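Local coordinates for glutamine cyclotransferase (Tannerella forsythia, PDB 6QRO), which probably catalyses the zinc-dependent cyclisation of N-terminal glutamine in peptides to pyroglutamate, as a bacterial glutaminyl cyclase of the mammalian-like type II class, at residues P114-D119 with H288-T293; D130-G135 with D292-I297; L206-S211 with D271-D276. All blocks are in the same frame, centred on the assembly; numbering follows the deposited sequence.

How the interactions relate
Two of these contacts supply ligands to one zinc ion, the third lies at the edge of the central sheet, and the chemistry changes accordingly. Interaction 1 joins two loops in a partly buried place and works through polar bonds and a bridging water. Interaction 2 is buried and sets the loop before helix 299-314 against the start of helix 132-151, mainly through one carboxylate. Interactions 1 and 2 share Asp292 and Thr293, and His288 from one and Asp134 from the other bind the same metal. Interaction 3, entirely buried, pairs two parallel strands with largely apolar contacts, its centre about 12 Å from that of interaction 2. Asp133 OD1 joins interactions 2 and 3 through a probable hydrogen bond from Gly210 N.

Interaction 1 of 3, residues P114-D119 with H288-T293; sequences PYADHD and HTQNDT. With ZN (zinc ion), chain E.
His118 and His288 meet where two loops come together at the zinc site of an M28-family alpha/beta fold, each loop bent by a type I beta turn, Ala116 to Asp119 in one and Thr289 to Asp292 in the other. Two direct hydrogen bonds tie the loops together. His118 N donates to His288 O over 3.0 Å, tilted out of the carbonyl plane. Far straighter is the bond from Gln290 N to Asp119 OD1, 2.8 Å long with 178° at the hydrogen. With its CG anti to the backbone N (chi1 -154°), Asp119 swings its carboxylate across Thr289 at about a right angle, while its OD2 is held by Asn124. The second turn is braced from within: Asn291 N bonds to Thr289 OG1 in an ST turn, and that hydroxyl also pairs with Tyr286 O.

A second kind of link runs through water. One molecule donates to Asp117 OD2, accepts from His288 ND1 at 2.8 Å, and lies 2.8 Å from His118 NE2, in the plane of both imidazoles at their edges. His288 thus uses one nitrogen on the water and the other on the metal, NE2 binding zinc at 2.3 Å alongside Asp134 and Asp167. Since Asp117 OD2 is also in a salt bridge with Arg113, the arrangement is consistent with a second shell that helps fix the rotation of the His288 ring.

Carbon contacts fill in the rest. Ala116 CB sits 3.6 Å from Gln290 CG, and the Gln290 amide is anchored through NE2 on Pro128 O. The two imidazole planes are inclined at 59°, with His118 CD2 near the plane of the His288 ring at its edge and 3.5 Å from His288 CB.

Interaction 2 of 3, residues D130-G135 with D292-I297; sequences DGADDG and DTMENI. With ZN (zinc ion), chain E.
Asp292 brings its carboxylate up to the first turn of helix 132-151 and spans two successive backbone N-H groups, an arrangement suited to a helix start. Asp133 N reaches OD1 of Asp292 at 2.9 Å, on the syn side but 23° out of the carboxylate plane. Asp134 N meets the syn lone pair of Asp292 OD2 at 3.1 Å. Asp292 is extended about its CA-CB bond, CG opposite the backbone N (chi1 -171°), which carries the carboxylate to the helix, while its carbonyl shares a water with Asp130 N. At Thr293 the backbone takes over, its carbonyl carbon 3.4 Å from Ala132 CB; the Thr293 hydroxyl donates to Glu295 OE2 and accepts from Glu295 N, an ST turn. Met294 lays SD 4.1 Å from Ala132 CB, and its side chain also packs on helix 31-43. Ile297 finishes the contact with CD1 4.0 Å from Ala132 O. The Asp292 carboxylate would probably be favoured by the partial positive charge of the helix end. Its bond to Asp134 N probably also helps place a first-shell ligand: Asp134 OD2 binds zinc at 2.0 Å, and its OD1 is held by His109.

Interaction 3 of 3, residues L206-S211 with D271-D276; sequences LDMVGS and DIINYD
Leu206 and Ile272 are paired on neighbouring parallel strands, 203-207 and the outermost strand 269-273, of the mixed sheet at the heart of this alpha/beta fold. Their side chains run side by side on one face, Leu206 CD2 3.6 Å from Ile272 CD1, packed against helix 299-314, whose Ile309 touches both. At Asp207 the backbone N donates to Ile272 O over 2.8 Å, almost in line with the carbonyl. Its own oxygen, Asp207 O, receives a CA-H...O contact from Ile273 CA at 3.1 Å. The carboxylate, on the other face from Leu206, lies alongside Ile273 and near two further acids, Asp271 and Asp256. Met208 then leaves the strand with left-handed backbone angles (phi 52°), and the bend in its chain lets CE come 4.2 Å from Ile273 CD1, with the Met208 side chain about 5 Å from the zinc ion. Val209 returns to Ile272 at about a right angle, with CG1 3.9 Å from Ile272 CG2, and its N bonds to Ser137 OG, tying the loop to helix 132-151. Last comes Ser211, whose OG stands 4.2 Å from Asn274 ND2, too long for a hydrogen bond, while Asn274 OD1 takes the N-H of Thr215.

Interaction 1 of 3, residues P114-D119 with H288-T293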
loop_
_atom_site.group_PDB
_atom_site.type_symbol
_atom_site.label_atom_id
_atom_site.label_comp_id
_atom_site.label_asym_id
_atom_site.label_seq_id
_atom_site.Cartn_x
_atom_site.Cartn_y
_atom_site.Cartn_z
ATOM N N PRO A 114 -4.804 -5.813 13.744
ATOM C CA PRO A 114 -4.840 -6.126 15.178
ATOM C C PRO A 114 -4.887 -7.619 15.494
ATOM O O PRO A 114 -4.818 -7.970 16.678
ATOM C CB PRO A 114 -6.114 -5.419 15.647
ATOM C CG PRO A 114 -6.989 -5.397 14.424
ATOM C CD PRO A 114 -6.058 -5.168 13.290
ATOM N N TYR A 115 -5.020 -8.504 14.502
ATOM C CA TYR A 115 -5.174 -9.931 14.767
ATOM C C TYR A 115 -4.208 -10.757 13.935
ATOM O O TYR A 115 -4.195 -10.661 12.705
ATOM C CB TYR A 115 -6.613 -10.386 14.481
ATOM C CG TYR A 115 -7.650 -9.452 15.031
ATOM C CD1 TYR A 115 -7.687 -9.157 16.389
ATOM C CD2 TYR A 115 -8.596 -8.856 14.201
ATOM C CE1 TYR A 115 -8.631 -8.292 16.919
ATOM C CE2 TYR A 115 -9.548 -7.971 14.722
ATOM C CZ TYR A 115 -9.563 -7.699 16.083
ATOM O OH TYR A 115 -10.501 -6.830 16.634
ATOM N N ALA A 116 -3.446 -11.622 14.587
ATOM C CA ALA A 116 -2.709 -12.642 13.854
ATOM C C ALA A 116 -3.632 -13.841 13.618
ATOM O O ALA A 116 -3.344 -14.993 13.946
ATOM C CB ALA A 116 -1.445 -13.024 14.613
ATOM N N ASP A 117 -4.763 -13.542 12.984
ATOM C CA ASP A 117 -5.887 -14.459 13.058
ATOM C C ASP A 117 -5.709 -15.692 12.185
ATOM O O ASP A 117 -6.539 -16.599 12.271
ATOM C CB ASP A 117 -7.195 -13.712 12.742
ATOM C CG ASP A 117 -7.147 -12.934 11.432
ATOM O OD1 ASP A 117 -6.058 -12.441 11.058
ATOM O OD2 ASP A 117 -8.218 -12.784 10.790
ATOM N N HIS A 118 -4.647 -15.745 11.371
ATOM C CA HIS A 118 -4.236 -16.934 10.639
ATOM C C HIS A 118 -3.023 -17.616 11.255
ATOM O O HIS A 118 -2.470 -18.537 10.644
ATOM C CB HIS A 118 -3.916 -16.600 9.183
ATOM C CG HIS A 118 -5.112 -16.217 8.372
ATOM N ND1 HIS A 118 -5.697 -17.076 7.469
ATOM C CD2 HIS A 118 -5.809 -15.060 8.299
ATOM C CE1 HIS A 118 -6.721 -16.475 6.890
ATOM N NE2 HIS A 118 -6.807 -15.247 7.371
ATOM N N ASP A 119 -2.598 -17.197 12.445
ATOM C CA ASP A 119 -1.416 -17.794 13.052
ATOM C C ASP A 119 -1.632 -19.285 13.298
ATOM O O ASP A 119 -2.761 -19.738 13.521
ATOM C CB ASP A 119 -1.082 -17.079 14.367
ATOM C CG ASP A 119 0.397 -17.170 14.713
ATOM O OD1 ASP A 119 1.190 -16.418 14.095
ATOM O OD2 ASP A 119 0.766 -17.993 15.590
ATOM N N HIS A 288 -1.133 -12.476 7.838
ATOM C CA HIS A 288 -1.940 -12.421 9.056
ATOM C C HIS A 288 -1.477 -13.455 10.076
ATOM O O HIS A 288 -2.268 -14.020 10.833
ATOM C CB HIS A 288 -3.417 -12.546 8.723
ATOM C CG HIS A 288 -3.953 -11.361 7.994
ATOM N ND1 HIS A 288 -5.302 -11.165 7.768
ATOM C CD2 HIS A 288 -3.325 -10.284 7.473
ATOM C CE1 HIS A 288 -5.477 -10.036 7.108
ATOM N NE2 HIS A 288 -4.292 -9.482 6.915
ATOM N N THR A 289 -0.176 -13.713 10.089
ATOM C CA THR A 289 0.498 -14.450 11.140
ATOM C C THR A 289 1.522 -13.535 11.790
ATOM O O THR A 289 1.777 -12.412 11.332
ATOM C CB THR A 289 1.207 -15.702 10.601
ATOM O OG1 THR A 289 2.388 -15.302 9.903
ATOM C CG2 THR A 289 0.302 -16.499 9.675
ATOM N N GLN A 290 2.098 -14.009 12.883
ATOM C CA GLN A 290 3.204 -13.289 13.492
ATOM C C GLN A 290 4.547 -13.611 12.830
ATOM O O GLN A 290 5.599 -13.220 13.346
ATOM C CB GLN A 290 3.176 -13.507 15.002
ATOM C CG GLN A 290 1.978 -12.726 15.539
ATOM C CD GLN A 290 2.006 -12.461 17.018
ATOM O OE1 GLN A 290 2.625 -13.192 17.781
ATOM N NE2 GLN A 290 1.315 -11.403 17.439
ATOM N N ASN A 291 4.510 -14.358 11.723
ATOM C CA ASN A 291 5.635 -14.594 10.834
ATOM C C ASN A 291 5.832 -13.475 9.814
ATOM O O ASN A 291 6.768 -13.536 9.013
ATOM C CB ASN A 291 5.422 -15.921 10.101
ATOM C CG ASN A 291 5.416 -17.104 11.038
ATOM O OD1 ASN A 291 5.981 -17.043 12.122
ATOM N ND2 ASN A 291 4.737 -18.166 10.649
ATOM N N ASP A 292 4.956 -12.477 9.787
ATOM C CA ASP A 292 5.126 -11.326 8.903
ATOM C C ASP A 292 6.053 -10.297 9.566
ATOM O O ASP A 292 5.628 -9.297 10.159
ATOM C CB ASP A 292 3.773 -10.751 8.504
ATOM C CG ASP A 292 3.901 -9.702 7.426
ATOM O OD1 ASP A 292 5.058 -9.463 6.993
ATOM O OD2 ASP A 292 2.869 -9.132 6.993
ATOM N N THR A 293 7.354 -10.577 9.492
ATOM C CA THR A 293 8.401 -9.764 10.105
ATOM C C THR A 293 9.374 -9.296 9.028
ATOM O O THR A 293 9.216 -9.604 7.845
ATOM C CB THR A 293 9.162 -10.548 11.183
ATOM O OG1 THR A 293 9.825 -11.651 10.566
ATOM C CG2 THR A 293 8.218 -11.083 12.255
HETATM ZN ZN ZN E . -3.535 -7.631 5.713
HETATM O O HOH W 1 -7.721 -12.648 7.910
HETATM O O HOH W 2 -3.946 -8.429 4.202
#

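Interaction 2 of 3, residues D130-G135 with D292-I297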
loop_
_atom_site.group_PDB
_atom_site.type_symbol
_atom_site.label_atom_id
_atom_site.label_comp_id
_atom_site.label_asym_id
_atom_site.label_seq_id
_atom_site.Cartn_x
_atom_site.Cartn_y
_atom_site.Cartn_z
ATOM N N ASP A 130 3.319 -7.424 13.230
ATOM C CA ASP A 130 4.198 -6.319 12.830
ATOM C C ASP A 130 3.796 -5.743 11.489
ATOM O O ASP A 130 3.964 -4.537 11.257
ATOM C CB ASP A 130 5.662 -6.768 12.722
ATOM C CG ASP A 130 6.332 -6.915 14.052
ATOM O OD1 ASP A 130 5.822 -6.352 15.028
ATOM O OD2 ASP A 130 7.372 -7.586 14.120
ATOM N N GLY A 131 3.255 -6.575 10.606
ATOM C CA GLY A 131 2.867 -6.105 9.291
ATOM C C GLY A 131 4.029 -5.527 8.514
ATOM O O GLY A 131 3.890 -4.471 7.880
ATOM N N ALA A 132 5.183 -6.198 8.559
ATOM C CA ALA A 132 6.346 -5.733 7.813
ATOM C C ALA A 132 6.068 -5.752 6.317
ATOM O O ALA A 132 6.310 -4.771 5.610
ATOM C CB ALA A 132 7.564 -6.595 8.150
ATOM N N ASP A 133 5.564 -6.862 5.813
ATOM C CA ASP A 133 5.211 -6.892 4.406
ATOM C C ASP A 133 3.798 -6.377 4.173
ATOM O O ASP A 133 3.537 -5.658 3.202
ATOM C CB ASP A 133 5.377 -8.309 3.885
ATOM C CG ASP A 133 5.298 -8.377 2.410
ATOM O OD1 ASP A 133 5.840 -7.458 1.748
ATOM O OD2 ASP A 133 4.709 -9.364 1.914
ATOM N N ASP A 134 2.887 -6.709 5.080
ATOM C CA ASP A 134 1.478 -6.332 4.970
ATOM C C ASP A 134 1.291 -4.986 5.684
ATOM O O ASP A 134 0.922 -4.891 6.856
ATOM C CB ASP A 134 0.627 -7.476 5.524
ATOM C CG ASP A 134 -0.854 -7.238 5.425
ATOM O OD1 ASP A 134 -1.259 -6.214 4.841
ATOM O OD2 ASP A 134 -1.610 -8.136 5.886
ATOM N N GLY A 135 1.569 -3.913 4.939
ATOM C CA GLY A 135 1.640 -2.581 5.503
ATOM C C GLY A 135 2.977 -1.893 5.288
ATOM O O GLY A 135 3.038 -0.857 4.628
ATOM N N ASP A 292 4.956 -12.477 9.787
ATOM C CA ASP A 292 5.126 -11.326 8.903
ATOM C C ASP A 292 6.053 -10.297 9.566
ATOM O O ASP A 292 5.628 -9.297 10.159
ATOM C CB ASP A 292 3.773 -10.751 8.504
ATOM C CG ASP A 292 3.901 -9.702 7.426
ATOM O OD1 ASP A 292 5.058 -9.463 6.993
ATOM O OD2 ASP A 292 2.869 -9.132 6.993
ATOM N N THR A 293 7.354 -10.577 9.492
ATOM C CA THR A 293 8.401 -9.764 10.105
ATOM C C THR A 293 9.374 -9.296 9.028
ATOM O O THR A 293 9.216 -9.604 7.845
ATOM C CB THR A 293 9.162 -10.548 11.183
ATOM O OG1 THR A 293 9.825 -11.651 10.566
ATOM C CG2 THR A 293 8.218 -11.083 12.255
ATOM N N MET A 294 10.406 -8.560 9.464
ATOM C CA MET A 294 11.494 -8.176 8.570
ATOM C C MET A 294 12.214 -9.380 7.991
ATOM O O MET A 294 12.852 -9.251 6.943
ATOM C CB MET A 294 12.513 -7.304 9.306
ATOM C CG MET A 294 12.068 -5.899 9.613
ATOM S SD MET A 294 11.447 -5.139 8.098
ATOM C CE MET A 294 12.922 -4.363 7.445
ATOM N N GLU A 295 12.107 -10.548 8.641
ATOM C CA GLU A 295 12.834 -11.737 8.208
ATOM C C GLU A 295 12.547 -12.075 6.750
ATOM O O GLU A 295 13.397 -12.665 6.078
ATOM C CB GLU A 295 12.492 -12.933 9.113
ATOM C CG GLU A 295 13.163 -12.905 10.510
ATOM C CD GLU A 295 12.474 -13.830 11.539
ATOM O OE1 GLU A 295 13.155 -14.660 12.183
ATOM O OE2 GLU A 295 11.245 -13.694 11.731
ATOM N N ASN A 296 11.396 -11.661 6.219
ATOM C CA ASN A 296 11.027 -12.013 4.855
ATOM C C ASN A 296 11.362 -10.933 3.835
ATOM O O ASN A 296 11.371 -11.229 2.637
ATOM C CB ASN A 296 9.521 -12.269 4.746
ATOM C CG ASN A 296 9.025 -13.307 5.714
ATOM O OD1 ASN A 296 9.549 -14.420 5.785
ATOM N ND2 ASN A 296 8.008 -12.932 6.500
ATOM N N ILE A 297 11.682 -9.714 4.268
ATOM C CA ILE A 297 11.829 -8.619 3.314
ATOM C C ILE A 297 13.066 -8.852 2.454
ATOM O O ILE A 297 14.148 -9.167 2.964
ATOM C CB ILE A 297 11.880 -7.266 4.053
ATOM C CG1 ILE A 297 10.675 -7.143 4.999
ATOM C CG2 ILE A 297 11.980 -6.109 3.059
ATOM C CD1 ILE A 297 9.296 -7.147 4.315
HETATM ZN ZN ZN E . -3.535 -7.631 5.713
HETATM O O HOH W 3 9.153 -7.666 12.506
HETATM O O HOH W 4 4.534 -10.308 13.070
HETATM O O HOH W 2 -3.946 -8.429 4.202
#

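Interaction 3 of 3, residues L206-S211 with D271-D276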
loop_
_atom_site.group_PDB
_atom_site.type_symbol
_atom_site.label_atom_id
_atom_site.label_comp_id
_atom_site.label_asym_id
_atom_site.label_seq_id
_atom_site.Cartn_x
_atom_site.Cartn_y
_atom_site.Cartn_z
ATOM N N LEU A 206 0.383 -0.306 -4.052
ATOM C CA LEU A 206 1.410 -1.261 -3.658
ATOM C C LEU A 206 0.966 -1.938 -2.372
ATOM O O LEU A 206 0.697 -1.260 -1.376
ATOM C CB LEU A 206 2.757 -0.564 -3.445
ATOM C CG LEU A 206 3.279 0.267 -4.609
ATOM C CD1 LEU A 206 4.641 0.907 -4.292
ATOM C CD2 LEU A 206 3.426 -0.695 -5.753
ATOM N N ASP A 207 0.884 -3.264 -2.395
ATOM C CA ASP A 207 0.438 -4.029 -1.233
ATOM C C ASP A 207 1.230 -5.323 -1.151
ATOM O O ASP A 207 1.260 -6.083 -2.116
ATOM C CB ASP A 207 -1.064 -4.324 -1.315
ATOM C CG ASP A 207 -1.626 -4.896 -0.025
ATOM O OD1 ASP A 207 -0.902 -5.031 0.983
ATOM O OD2 ASP A 207 -2.821 -5.216 -0.023
ATOM N N MET A 208 1.879 -5.566 -0.015
ATOM C CA MET A 208 2.688 -6.772 0.186
ATOM C C MET A 208 3.675 -6.932 -0.972
ATOM O O MET A 208 3.612 -7.857 -1.793
ATOM C CB MET A 208 1.811 -8.010 0.389
ATOM C CG MET A 208 1.295 -8.074 1.826
ATOM S SD MET A 208 -0.029 -9.225 2.192
ATOM C CE MET A 208 -1.386 -8.542 1.290
ATOM N N VAL A 209 4.591 -5.964 -1.009
ATOM C CA VAL A 209 5.528 -5.811 -2.112
ATOM C C VAL A 209 6.959 -5.947 -1.604
ATOM O O VAL A 209 7.893 -5.429 -2.223
ATOM C CB VAL A 209 5.319 -4.481 -2.861
ATOM C CG1 VAL A 209 4.221 -4.611 -3.888
ATOM C CG2 VAL A 209 4.961 -3.372 -1.879
ATOM N N GLY A 210 7.154 -6.699 -0.516
ATOM C CA GLY A 210 8.509 -6.907 -0.026
ATOM C C GLY A 210 8.942 -8.333 0.283
ATOM O O GLY A 210 10.089 -8.537 0.686
ATOM N N SER A 211 8.097 -9.337 0.058
ATOM C CA SER A 211 8.435 -10.668 0.548
ATOM C C SER A 211 9.375 -11.379 -0.413
ATOM O O SER A 211 9.333 -11.179 -1.632
ATOM C CB SER A 211 7.193 -11.534 0.768
ATOM O OG SER A 211 6.500 -11.762 -0.449
ATOM N N ASP A 271 -3.465 -2.736 -8.599
ATOM C CA ASP A 271 -2.884 -3.230 -7.359
ATOM C C ASP A 271 -1.669 -4.060 -7.717
ATOM O O ASP A 271 -1.761 -4.997 -8.515
ATOM C CB ASP A 271 -3.891 -4.053 -6.545
ATOM C CG ASP A 271 -3.441 -4.284 -5.108
ATOM O OD1 ASP A 271 -2.335 -3.828 -4.725
ATOM O OD2 ASP A 271 -4.224 -4.878 -4.335
ATOM N N ILE A 272 -0.521 -3.676 -7.193
ATOM C CA ILE A 272 0.658 -4.524 -7.245
ATOM C C ILE A 272 0.641 -5.253 -5.910
ATOM O O ILE A 272 0.914 -4.662 -4.866
ATOM C CB ILE A 272 1.940 -3.719 -7.466
ATOM C CG1 ILE A 272 1.789 -2.831 -8.708
ATOM C CG2 ILE A 272 3.116 -4.666 -7.649
ATOM C CD1 ILE A 272 3.029 -1.978 -9.051
ATOM N N ILE A 273 0.239 -6.521 -5.928
ATOM C CA ILE A 273 -0.006 -7.269 -4.699
ATOM C C ILE A 273 0.500 -8.675 -4.912
ATOM O O ILE A 273 0.320 -9.246 -5.989
ATOM C CB ILE A 273 -1.510 -7.256 -4.288
ATOM C CG1 ILE A 273 -1.762 -8.139 -3.060
ATOM C CG2 ILE A 273 -2.446 -7.631 -5.447
ATOM C CD1 ILE A 273 -3.145 -7.975 -2.461
ATOM N N ASN A 274 1.156 -9.228 -3.892
ATOM C CA ASN A 274 1.647 -10.595 -4.010
ATOM C C ASN A 274 0.489 -11.554 -4.232
ATOM O O ASN A 274 -0.531 -11.486 -3.538
ATOM C CB ASN A 274 2.431 -11.008 -2.768
ATOM C CG ASN A 274 2.956 -12.434 -2.866
ATOM O OD1 ASN A 274 3.554 -12.828 -3.886
ATOM N ND2 ASN A 274 2.777 -13.204 -1.794
ATOM N N TYR A 275 0.631 -12.444 -5.210
ATOM C CA TYR A 275 -0.327 -13.526 -5.369
ATOM C C TYR A 275 0.418 -14.827 -5.127
ATOM O O TYR A 275 1.359 -15.148 -5.867
ATOM C CB TYR A 275 -0.960 -13.496 -6.762
ATOM C CG TYR A 275 -1.903 -14.639 -7.069
ATOM C CD1 TYR A 275 -3.181 -14.652 -6.532
ATOM C CD2 TYR A 275 -1.554 -15.652 -7.947
ATOM C CE1 TYR A 275 -4.069 -15.666 -6.820
ATOM C CE2 TYR A 275 -2.440 -16.669 -8.249
ATOM C CZ TYR A 275 -3.702 -16.670 -7.680
ATOM O OH TYR A 275 -4.593 -17.687 -7.967
ATOM N N ASP A 276 -0.034 -15.598 -4.128
ATOM C CA ASP A 276 0.596 -16.884 -3.839
ATOM C C ASP A 276 -0.350 -18.016 -4.213
ATOM O O ASP A 276 -1.300 -18.304 -3.468
ATOM C CB ASP A 276 1.005 -16.974 -2.366
ATOM C CG ASP A 276 2.051 -18.053 -2.113
ATOM O OD1 ASP A 276 2.017 -19.098 -2.782
ATOM O OD2 ASP A 276 2.921 -17.861 -1.254
#